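Predicted phosphatase, HAD family (Clostridium acetobutylicum, PDB 3MC1) probably hydrolyses phosphate esters as a phosphatase of the haloacid dehalogenase superfamily, although its natural substrate is not established. Local coordinates at residues Lys117-Leu120 / Glu121-Leu125; Ile203-Ser206 / Val207-His211. All blocks are in the same frame, centred on the assembly; numbering follows the deposited sequence.

Interaction 1 of 2, residues Lys117-Leu120 / Glu121-Leu125; sequences KQIL and EHFKL
Lys-117 crosses Glu-121, one helical turn further on, at a slant. With CG anti to the backbone N (chi1 -170°), the lysine lays its aliphatic part by the carboxylate, CG coming 3.6 Å from Glu-121 OE2. A bend at the last torsion leaves Lys-117 NZ 4.2 Å from the same OE2, too far for a salt bridge, so any attraction between the charges is probably weak. Gln-118 contributes its backbone, accepting from His-122 N in a regular helical bond. The carbonyl of Ile-119 does likewise for Phe-123 N, and its side chain runs beside the phenylalanine, pointing the same way; Ile-119 CG2 lies in the plane of the ring, at its edge, 3.7 Å from Phe-123 CD2. His-122 CD2 lies over one face of that ring, 3.9 Å above its centre. The carbonyl of Leu-120, in the last turn, receives Leu-125 N at 2.9 Å in a nearly straight bond (N-H...O 164°) that closes the helix. The chain leaves helical geometry at Lys-124, which, at positive phi, donates its N to Glu-121 O: a Schellman motif. Buried Ile-119 and Leu-120 belong to helix 113-122 of the beta-alpha-beta unit between strands 104-109 and 131-135; His-122 meets Phe-83 edge-to-face, and Phe-123 rests on Asn-85.

Interaction 2 of 2, residues Ile203-Ser206 / Val207-His211; sequences IVNS and VDELH
Chi1 of 72° swings Ser-206 OG between its own backbone N and carbonyl carbon, placing the hydroxyl oxygen where it can accept from Glu-209 N, at 3.1 Å with an N-H...O angle of 158°. Glu-209 bends at chi2 (-85°), folding its chain back so that its carboxylate comes near the amide of Asn-205. Those two side chains slant across each other with their planes steeply inclined; the approach is loose, Asn-205 ND2 standing 3.9 Å from Glu-209 OE1, and the nearer touch is Asn-205 OD1 against Glu-209 CG at 3.7 Å. Behind the cap, the carbonyl of Ser-206 accepts from Leu-210 N at 2.9 Å and starts the regular helical pattern. Val-204, still in the strand, turns back to meet this first turn: its CB lies 3.6 Å from Glu-209 CB. Val-204 CG2 packs 3.9 Å from Leu-210 CB. The valine and leucine share an apolar layer over Ile-183 and Val-185 of the adjacent strand, while Val-207 and Leu-210 also reach Leu-94 of helix 91-101. Ser-206 is thus a classic N-cap, serving the first turn through both hydroxyl and carbonyl. Asn-205 N, by contrast, is buried here with no partner in the model, which probably carries some energetic cost.

From the N terminus, the chain builds strand 104-109 and helix 113-122 before reaching interaction 1, where the C-terminal end of that helix closes a turn and the backbone leaves toward strand 131-135. Interaction 2 comes much later, at the opposite kind of helix end: strand 202-204 turns there into the start of helix 207-215. The two local turns follow in series, neither nested nor crossed, and do not touch; the centres of interactions 1 and 2 lie about 22 Å apart, and the nearest atoms of interactions 1 and 2 about 11 Å. Interaction 1 ends the helix that precedes edge strand 131-135 in the beta-alpha-beta unit, while interaction 2 includes the end of the other edge strand, 202-204.

Interaction 1 of 2, residues Lys117-Leu120 / Glu121-Leu125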
loop_
_atom_site.group_PDB
_atom_site.type_symbol
_atom_site.label_atom_id
_atom_site.label_comp_id
_atom_site.label_asym_id
_atom_site.label_seq_id
_atom_site.Cartn_x
_atom_site.Cartn_y
_atom_site.Cartn_z
ATOM N N LYS A 117 -3.718 9.311 5.532
ATOM C CA LYS A 117 -4.698 10.378 5.415
ATOM C C LYS A 117 -4.022 11.709 5.057
ATOM O O LYS A 117 -4.467 12.413 4.146
ATOM C CB LYS A 117 -5.469 10.508 6.732
ATOM C CG LYS A 117 -6.676 11.412 6.651
ATOM C CD LYS A 117 -7.419 11.438 7.972
ATOM C CE LYS A 117 -8.869 11.831 7.758
ATOM N NZ LYS A 117 -9.569 10.822 6.903
ATOM N N GLN A 118 -2.937 12.043 5.763
ATOM C CA GLN A 118 -2.207 13.285 5.505
ATOM C C GLN A 118 -1.719 13.334 4.077
ATOM O O GLN A 118 -1.768 14.378 3.430
ATOM C CB GLN A 118 -0.970 13.411 6.400
ATOM C CG GLN A 118 -1.219 13.644 7.855
ATOM C CD GLN A 118 0.090 13.827 8.599
ATOM O OE1 GLN A 118 0.769 14.849 8.443
ATOM N NE2 GLN A 118 0.464 12.827 9.390
ATOM N N ILE A 119 -1.206 12.204 3.603
ATOM C CA ILE A 119 -0.682 12.101 2.250
ATOM C C ILE A 119 -1.781 12.256 1.194
ATOM O O ILE A 119 -1.634 13.039 0.257
ATOM C CB ILE A 119 0.045 10.741 2.067
ATOM C CG1 ILE A 119 1.343 10.740 2.886
ATOM C CG2 ILE A 119 0.343 10.489 0.607
ATOM C CD1 ILE A 119 1.936 9.353 3.069
ATOM N N LEU A 120 -2.877 11.517 1.346
ATOM C CA LEU A 120 -3.968 11.588 0.374
ATOM C C LEU A 120 -4.636 12.967 0.347
ATOM O O LEU A 120 -5.064 13.439 -0.708
ATOM C CB LEU A 120 -4.983 10.480 0.654
ATOM C CG LEU A 120 -4.399 9.089 0.368
ATOM C CD1 LEU A 120 -5.315 7.986 0.866
ATOM C CD2 LEU A 120 -4.147 8.962 -1.129
ATOM N N GLU A 121 -4.714 13.619 1.500
ATOM C CA GLU A 121 -5.292 14.954 1.559
ATOM C C GLU A 121 -4.283 15.923 0.950
ATOM O O GLU A 121 -4.647 16.828 0.192
ATOM C CB GLU A 121 -5.605 15.344 3.003
ATOM C CG GLU A 121 -6.548 14.376 3.691
ATOM C CD GLU A 121 -6.993 14.858 5.058
ATOM O OE1 GLU A 121 -6.236 15.621 5.698
ATOM O OE2 GLU A 121 -8.091 14.463 5.497
ATOM N N HIS A 122 -3.006 15.720 1.269
ATOM C CA HIS A 122 -1.946 16.567 0.731
ATOM C C HIS A 122 -1.995 16.546 -0.794
ATOM O O HIS A 122 -1.807 17.571 -1.451
ATOM C CB HIS A 122 -0.574 16.059 1.194
ATOM C CG HIS A 122 0.581 16.829 0.626
ATOM N ND1 HIS A 122 0.900 18.107 1.037
ATOM C CD2 HIS A 122 1.479 16.509 -0.333
ATOM C CE1 HIS A 122 1.944 18.539 0.354
ATOM N NE2 HIS A 122 2.316 17.589 -0.486
ATOM N N PHE A 123 -2.252 15.371 -1.355
ATOM C CA PHE A 123 -2.310 15.226 -2.801
ATOM C C PHE A 123 -3.689 15.501 -3.400
ATOM O O PHE A 123 -3.881 15.372 -4.608
ATOM C CB PHE A 123 -1.793 13.839 -3.200
ATOM C CG PHE A 123 -0.291 13.715 -3.113
ATOM C CD1 PHE A 123 0.531 14.491 -3.930
ATOM C CD2 PHE A 123 0.307 12.858 -2.192
ATOM C CE1 PHE A 123 1.922 14.422 -3.833
ATOM C CE2 PHE A 123 1.703 12.781 -2.087
ATOM C CZ PHE A 123 2.510 13.566 -2.909
ATOM N N LYS A 124 -4.633 15.889 -2.546
ATOM C CA LYS A 124 -5.993 16.236 -2.966
ATOM C C LYS A 124 -6.797 15.089 -3.579
ATOM O O LYS A 124 -7.623 15.300 -4.470
ATOM C CB LYS A 124 -5.921 17.406 -3.945
ATOM C CG LYS A 124 -5.116 18.584 -3.393
ATOM C CD LYS A 124 -4.861 19.634 -4.442
ATOM C CE LYS A 124 -3.951 20.741 -3.912
ATOM N NZ LYS A 124 -3.836 21.860 -4.893
ATOM N N LEU A 125 -6.570 13.876 -3.088
ATOM C CA LEU A 125 -7.281 12.702 -3.596
ATOM C C LEU A 125 -8.162 12.101 -2.508
ATOM O O LEU A 125 -8.918 11.171 -2.763
ATOM C CB LEU A 125 -6.277 11.629 -4.054
ATOM C CG LEU A 125 -5.202 11.970 -5.095
ATOM C CD1 LEU A 125 -4.322 10.749 -5.315
ATOM C CD2 LEU A 125 -5.843 12.406 -6.410
#

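Interaction 2 of 2, residues Ile203-Ser206 / Val207-His211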
loop_
_atom_site.group_PDB
_atom_site.type_symbol
_atom_site.label_atom_id
_atom_site.label_comp_id
_atom_site.label_asym_id
_atom_site.label_seq_id
_atom_site.Cartn_x
_atom_site.Cartn_y
_atom_site.Cartn_z
ATOM N N ILE A 203 -3.416 -9.340 -13.467
ATOM C CA ILE A 203 -2.162 -8.578 -13.477
ATOM C C ILE A 203 -2.084 -7.577 -14.630
ATOM O O ILE A 203 -2.228 -7.950 -15.797
ATOM C CB ILE A 203 -0.941 -9.521 -13.565
ATOM C CG1 ILE A 203 -0.979 -10.537 -12.417
ATOM C CG2 ILE A 203 0.343 -8.716 -13.476
ATOM C CD1 ILE A 203 0.152 -11.545 -12.438
ATOM N N VAL A 204 -1.852 -6.307 -14.296
ATOM C CA VAL A 204 -1.762 -5.247 -15.299
ATOM C C VAL A 204 -0.460 -4.457 -15.180
ATOM O O VAL A 204 0.135 -4.375 -14.101
ATOM C CB VAL A 204 -2.956 -4.265 -15.200
ATOM C CG1 VAL A 204 -4.267 -5.041 -15.302
ATOM C CG2 VAL A 204 -2.883 -3.466 -13.908
ATOM N N ASN A 205 -0.023 -3.865 -16.286
ATOM C CA ASN A 205 1.233 -3.117 -16.290
ATOM C C ASN A 205 1.104 -1.594 -16.323
ATOM O O ASN A 205 2.114 -0.888 -16.338
ATOM C CB ASN A 205 2.089 -3.583 -17.465
ATOM C CG ASN A 205 1.350 -3.498 -18.779
ATOM O OD1 ASN A 205 0.983 -2.411 -19.231
ATOM N ND2 ASN A 205 1.114 -4.650 -19.401
ATOM N N SER A 206 -0.120 -1.081 -16.330
ATOM C CA SER A 206 -0.326 0.364 -16.354
ATOM C C SER A 206 -1.653 0.728 -15.707
ATOM O O SER A 206 -2.521 -0.127 -15.529
ATOM C CB SER A 206 -0.332 0.886 -17.790
ATOM O OG SER A 206 -1.524 0.488 -18.446
ATOM N N VAL A 207 -1.812 2.006 -15.370
ATOM C CA VAL A 207 -3.037 2.495 -14.754
ATOM C C VAL A 207 -4.208 2.364 -15.724
ATOM O O VAL A 207 -5.336 2.099 -15.312
ATOM C CB VAL A 207 -2.894 3.983 -14.316
ATOM C CG1 VAL A 207 -4.218 4.507 -13.772
ATOM C CG2 VAL A 207 -1.812 4.112 -13.258
ATOM N N ASP A 208 -3.947 2.551 -17.013
ATOM C CA ASP A 208 -5.022 2.431 -17.990
ATOM C C ASP A 208 -5.477 0.980 -18.077
ATOM O O ASP A 208 -6.671 0.700 -18.196
ATOM C CB ASP A 208 -4.575 2.909 -19.370
ATOM C CG ASP A 208 -5.726 2.960 -20.361
ATOM O OD1 ASP A 208 -6.729 3.645 -20.066
ATOM O OD2 ASP A 208 -5.632 2.315 -21.427
ATOM N N GLU A 209 -4.519 0.060 -18.026
ATOM C CA GLU A 209 -4.826 -1.367 -18.069
ATOM C C GLU A 209 -5.633 -1.723 -16.824
ATOM O O GLU A 209 -6.510 -2.586 -16.862
ATOM C CB GLU A 209 -3.538 -2.191 -18.069
ATOM C CG GLU A 209 -2.731 -2.137 -19.352
ATOM C CD GLU A 209 -3.204 -3.144 -20.381
ATOM O OE1 GLU A 209 -2.333 -3.788 -21.007
ATOM O OE2 GLU A 209 -4.435 -3.292 -20.568
ATOM N N LEU A 210 -5.301 -1.059 -15.718
ATOM C CA LEU A 210 -5.974 -1.272 -14.445
ATOM C C LEU A 210 -7.429 -0.831 -14.585
ATOM O O LEU A 210 -8.344 -1.530 -14.165
ATOM C CB LEU A 210 -5.266 -0.459 -13.349
ATOM C CG LEU A 210 -5.834 -0.467 -11.929
ATOM C CD1 LEU A 210 -5.976 -1.896 -11.411
ATOM C CD2 LEU A 210 -4.909 0.344 -11.030
ATOM N N HIS A 211 -7.629 0.328 -15.200
ATOM C CA HIS A 211 -8.968 0.863 -15.405
ATOM C C HIS A 211 -9.827 -0.144 -16.167
ATOM O O HIS A 211 -10.914 -0.505 -15.721
ATOM C CB HIS A 211 -8.886 2.179 -16.187
ATOM C CG HIS A 211 -10.193 2.906 -16.292
ATOM N ND1 HIS A 211 -11.320 2.340 -16.851
ATOM C CD2 HIS A 211 -10.554 4.150 -15.901
ATOM C CE1 HIS A 211 -12.318 3.203 -16.795
ATOM N NE2 HIS A 211 -11.880 4.310 -16.222
#